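Local coordinates for putative uncharacterized protein (Bacteroides eggerthii DSM 20697, PDB 5BYP), which is of unknown function but, with its lipocalin-like antiparallel barrel of the calycin type, may bind a small hydrophobic ligand, at residues Asp61-Ile66 / Thr102-Glu107. Numbering follows the deposited sequence.
Sequences DDEISI and TFKVEE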
ATOM      1  N   ASP A  61       9.279  -2.849  15.401  1.00123.90           N
ATOM      2  CA  ASP A  61      10.718  -2.934  15.134  1.00127.81           C
ATOM      3  C   ASP A  61      11.083  -2.149  13.850  1.00128.91           C
ATOM      4  O   ASP A  61      11.094  -0.918  13.883  1.00128.66           O
ATOM      5  CB  ASP A  61      11.177  -4.404  15.046  1.00131.66           C
ATOM      6  N   ASP A  62      11.352  -2.852  12.731  1.00123.41           N
ATOM      7  CA  ASP A  62      11.680  -2.224  11.446  1.00121.96           C
ATOM      8  C   ASP A  62      10.660  -2.662  10.390  1.00120.60           C
ATOM      9  O   ASP A  62      10.990  -2.846   9.213  1.00118.74           O
ATOM     10  CB  ASP A  62      13.122  -2.587  11.019  1.00128.17           C
ATOM     11  CG  ASP A  62      13.647  -1.794   9.831  1.00139.32           C
ATOM     12  OD1 ASP A  62      13.727  -0.546   9.937  1.00141.52           O
ATOM     13  OD2 ASP A  62      14.005  -2.425   8.806  1.00141.53           O
ATOM     14  N   GLU A  63       9.408  -2.836  10.825  1.00114.51           N
ATOM     15  CA  GLU A  63       8.343  -3.326   9.971  1.00109.22           C
ATOM     16  C   GLU A  63       7.076  -2.481  10.083  1.00108.08           C
ATOM     17  O   GLU A  63       6.814  -1.879  11.124  1.00108.63           O
ATOM     18  CB  GLU A  63       8.017  -4.794  10.322  1.00111.16           C
ATOM     19  CG  GLU A  63       9.170  -5.765  10.097  1.00124.52           C
ATOM     20  CD  GLU A  63       8.804  -7.237  10.100  1.00145.61           C
ATOM     21  OE1 GLU A  63       7.992  -7.655  10.959  1.00122.49           O
ATOM     22  OE2 GLU A  63       9.361  -7.980   9.259  1.00144.90           O
ATOM     23  N   ILE A  64       6.281  -2.464   9.009  1.00 99.74           N
ATOM     24  CA  ILE A  64       4.983  -1.807   8.970  1.00 95.88           C
ATOM     25  C   ILE A  64       3.983  -2.835   8.445  1.00 96.49           C
ATOM     26  O   ILE A  64       4.223  -3.472   7.402  1.00 93.95           O
ATOM     27  CB  ILE A  64       4.978  -0.467   8.161  1.00 97.60           C
ATOM     28  CG1 ILE A  64       3.587   0.171   8.175  1.00 94.88           C
ATOM     29  CG2 ILE A  64       5.504  -0.647   6.714  1.00 97.44           C
ATOM     30  CD1 ILE A  64       3.577   1.631   7.955  1.00 97.04           C
ATOM     31  N   SER A  65       2.914  -3.069   9.212  1.00 90.83           N
ATOM     32  CA  SER A  65       1.901  -4.038   8.829  1.00 86.75           C
ATOM     33  C   SER A  65       0.669  -3.328   8.372  1.00 88.29           C
ATOM     34  O   SER A  65      -0.080  -2.789   9.195  1.00 89.59           O
ATOM     35  CB  SER A  65       1.585  -4.977   9.983  1.00 90.13           C
ATOM     36  OG  SER A  65       2.604  -5.950  10.133  1.00 99.07           O
ATOM     37  N   ILE A  66       0.455  -3.288   7.051  1.00 80.92           N
ATOM     38  CA  ILE A  66      -0.714  -2.615   6.504  1.00 77.09           C
ATOM     39  C   ILE A  66      -1.856  -3.621   6.325  1.00 77.56           C
ATOM     40  O   ILE A  66      -1.701  -4.643   5.642  1.00 77.58           O
ATOM     41  CB  ILE A  66      -0.416  -1.856   5.191  1.00 78.77           C
ATOM     42  CG1 ILE A  66       0.916  -1.029   5.270  1.00 80.04           C
ATOM     43  CG2 ILE A  66      -1.615  -0.980   4.840  1.00 78.31           C
ATOM     44  CD1 ILE A  66       1.305  -0.295   3.988  1.00 87.50           C
ATOM     45  N   THR A 102       2.977  -7.092   5.304  1.00 83.29           N
ATOM     46  CA  THR A 102       4.003  -6.613   6.233  1.00 86.07           C
ATOM     47  C   THR A 102       5.287  -6.345   5.441  1.00 92.22           C
ATOM     48  O   THR A 102       5.780  -7.230   4.726  1.00 91.87           O
ATOM     49  CB  THR A 102       4.210  -7.619   7.378  1.00 98.09           C
ATOM     50  OG1 THR A 102       2.945  -7.884   7.979  1.00100.72           O
ATOM     51  CG2 THR A 102       5.171  -7.105   8.443  1.00102.95           C
ATOM     52  N   PHE A 103       5.770  -5.098   5.512  1.00 90.08           N
ATOM     53  CA  PHE A 103       6.966  -4.635   4.794  1.00 91.00           C
ATOM     54  C   PHE A 103       8.096  -4.350   5.721  1.00 96.49           C
ATOM     55  O   PHE A 103       7.870  -3.850   6.823  1.00 97.03           O
ATOM     56  CB  PHE A 103       6.677  -3.334   4.028  1.00 90.81           C
ATOM     57  CG  PHE A 103       5.564  -3.377   3.025  1.00 89.65           C
ATOM     58  CD1 PHE A 103       4.248  -3.111   3.407  1.00 91.29           C
ATOM     59  CD2 PHE A 103       5.835  -3.567   1.675  1.00 90.52           C
ATOM     60  CE1 PHE A 103       3.221  -3.100   2.464  1.00 89.71           C
ATOM     61  CE2 PHE A 103       4.810  -3.537   0.731  1.00 90.90           C
ATOM     62  CZ  PHE A 103       3.513  -3.309   1.128  1.00 87.44           C
ATOM     63  N   LYS A 104       9.323  -4.539   5.233  1.00 93.60           N
ATOM     64  CA  LYS A 104      10.523  -4.104   5.930  1.00 96.32           C
ATOM     65  C   LYS A 104      10.770  -2.660   5.536  1.00 98.20           C
ATOM     66  O   LYS A 104      10.743  -2.338   4.345  1.00 94.15           O
ATOM     67  CB  LYS A 104      11.733  -5.005   5.605  1.00101.55           C
ATOM     68  CG  LYS A 104      11.687  -6.415   6.233  1.00112.14           C
ATOM     69  CD  LYS A 104      11.974  -6.444   7.749  1.00124.84           C
ATOM     70  CE  LYS A 104      13.433  -6.293   8.122  1.00133.09           C
ATOM     71  NZ  LYS A 104      13.625  -6.337   9.600  1.00140.09           N
ATOM     72  N   VAL A 105      10.898  -1.768   6.525  1.00 97.72           N
ATOM     73  CA  VAL A 105      11.155  -0.354   6.244  1.00 98.67           C
ATOM     74  C   VAL A 105      12.655  -0.168   6.030  1.00109.68           C
ATOM     75  O   VAL A 105      13.420  -0.167   6.997  1.00112.62           O
ATOM     76  CB  VAL A 105      10.606   0.580   7.343  1.00102.47           C
ATOM     77  CG1 VAL A 105      10.841   2.055   6.973  1.00102.05           C
ATOM     78  CG2 VAL A 105       9.119   0.302   7.598  1.00 99.05           C
ATOM     79  N   GLU A 106      13.078  -0.078   4.760  1.00108.99           N
ATOM     80  CA  GLU A 106      14.496   0.100   4.418  1.00114.44           C
ATOM     81  C   GLU A 106      14.904   1.574   4.518  1.00122.38           C
ATOM     82  O   GLU A 106      16.005   1.878   4.974  1.00125.10           O
ATOM     83  CB  GLU A 106      14.800  -0.435   3.009  1.00115.24           C
ATOM     84  CG  GLU A 106      14.610  -1.937   2.869  1.00127.40           C
ATOM     85  CD  GLU A 106      15.173  -2.541   1.598  1.00156.08           C
ATOM     86  OE1 GLU A 106      15.593  -1.775   0.699  1.00137.22           O
ATOM     87  OE2 GLU A 106      15.232  -3.789   1.518  1.00163.63           O
ATOM     88  N   GLU A 107      14.008   2.482   4.093  1.00118.94           N
ATOM     89  CA  GLU A 107      14.240   3.923   4.104  1.00120.93           C
ATOM     90  C   GLU A 107      12.972   4.676   4.467  1.00124.43           C
ATOM     91  O   GLU A 107      11.867   4.301   4.032  1.00121.84           O
ATOM     92  CB  GLU A 107      14.750   4.390   2.721  1.00122.49           C
ATOM     93  CG  GLU A 107      15.218   5.841   2.653  1.00135.70           C
ATOM     94  CD  GLU A 107      15.913   6.256   1.367  1.00163.47           C
ATOM     95  OE1 GLU A 107      16.174   5.379   0.512  1.00174.16           O
ATOM     96  OE2 GLU A 107      16.211   7.462   1.223  1.00157.84           O
TER
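The Phe103 ring meets the carbonyl O of Ile64 at its edge, near the ring plane, and Ile66 CD1 comes in obliquely, 3.7 Å from Phe103 CE1. Elsewhere round this ring, Tyr122 makes an edge-to-face stack and Trp95 also touches it. On the same side of the sheet, Ile64 CG1 turns away from the neighbouring strand (chi1 -179°), leaving the Ile64 CG2 methyl to rest against Phe103 CB and Val105 CG2, the latter at 3.8 Å.

The other side is polar. The hydroxyls Ser65 OG and Thr102 OG1 share a hydrogen bond of 2.9 Å, and Thr102 OG1 has a second, weak one to Glu100. Next along, Glu63 slants across its neighbours, with OE1 near the methyl Thr102 CG2 and OE2 3.4 Å from Lys104 CD. Lys104 bends at chi2 and chi3, carrying NZ to 4.0 Å from Asp62 OD2 and 4.6 Å from Glu63 OE2, both beyond a salt bridge. Cutting Glu63 back to an alanine is likely to uncover Lys104 CD and the Thr102 methyl and leave Lys104 NZ with one nearby carboxylate fewer.

Backbone bonds tie the strands: Ile64 and Phe103 form an antiparallel hydrogen-bonded pair, and Val105 N reaches Asp62 O at 2.9 Å. Their antiparallel sheet runs round to pair strand 120-126 with 10-18, consistent with a lipocalin-like, calycin-type barrel, its interior probably faced by Ile64 and Phe103.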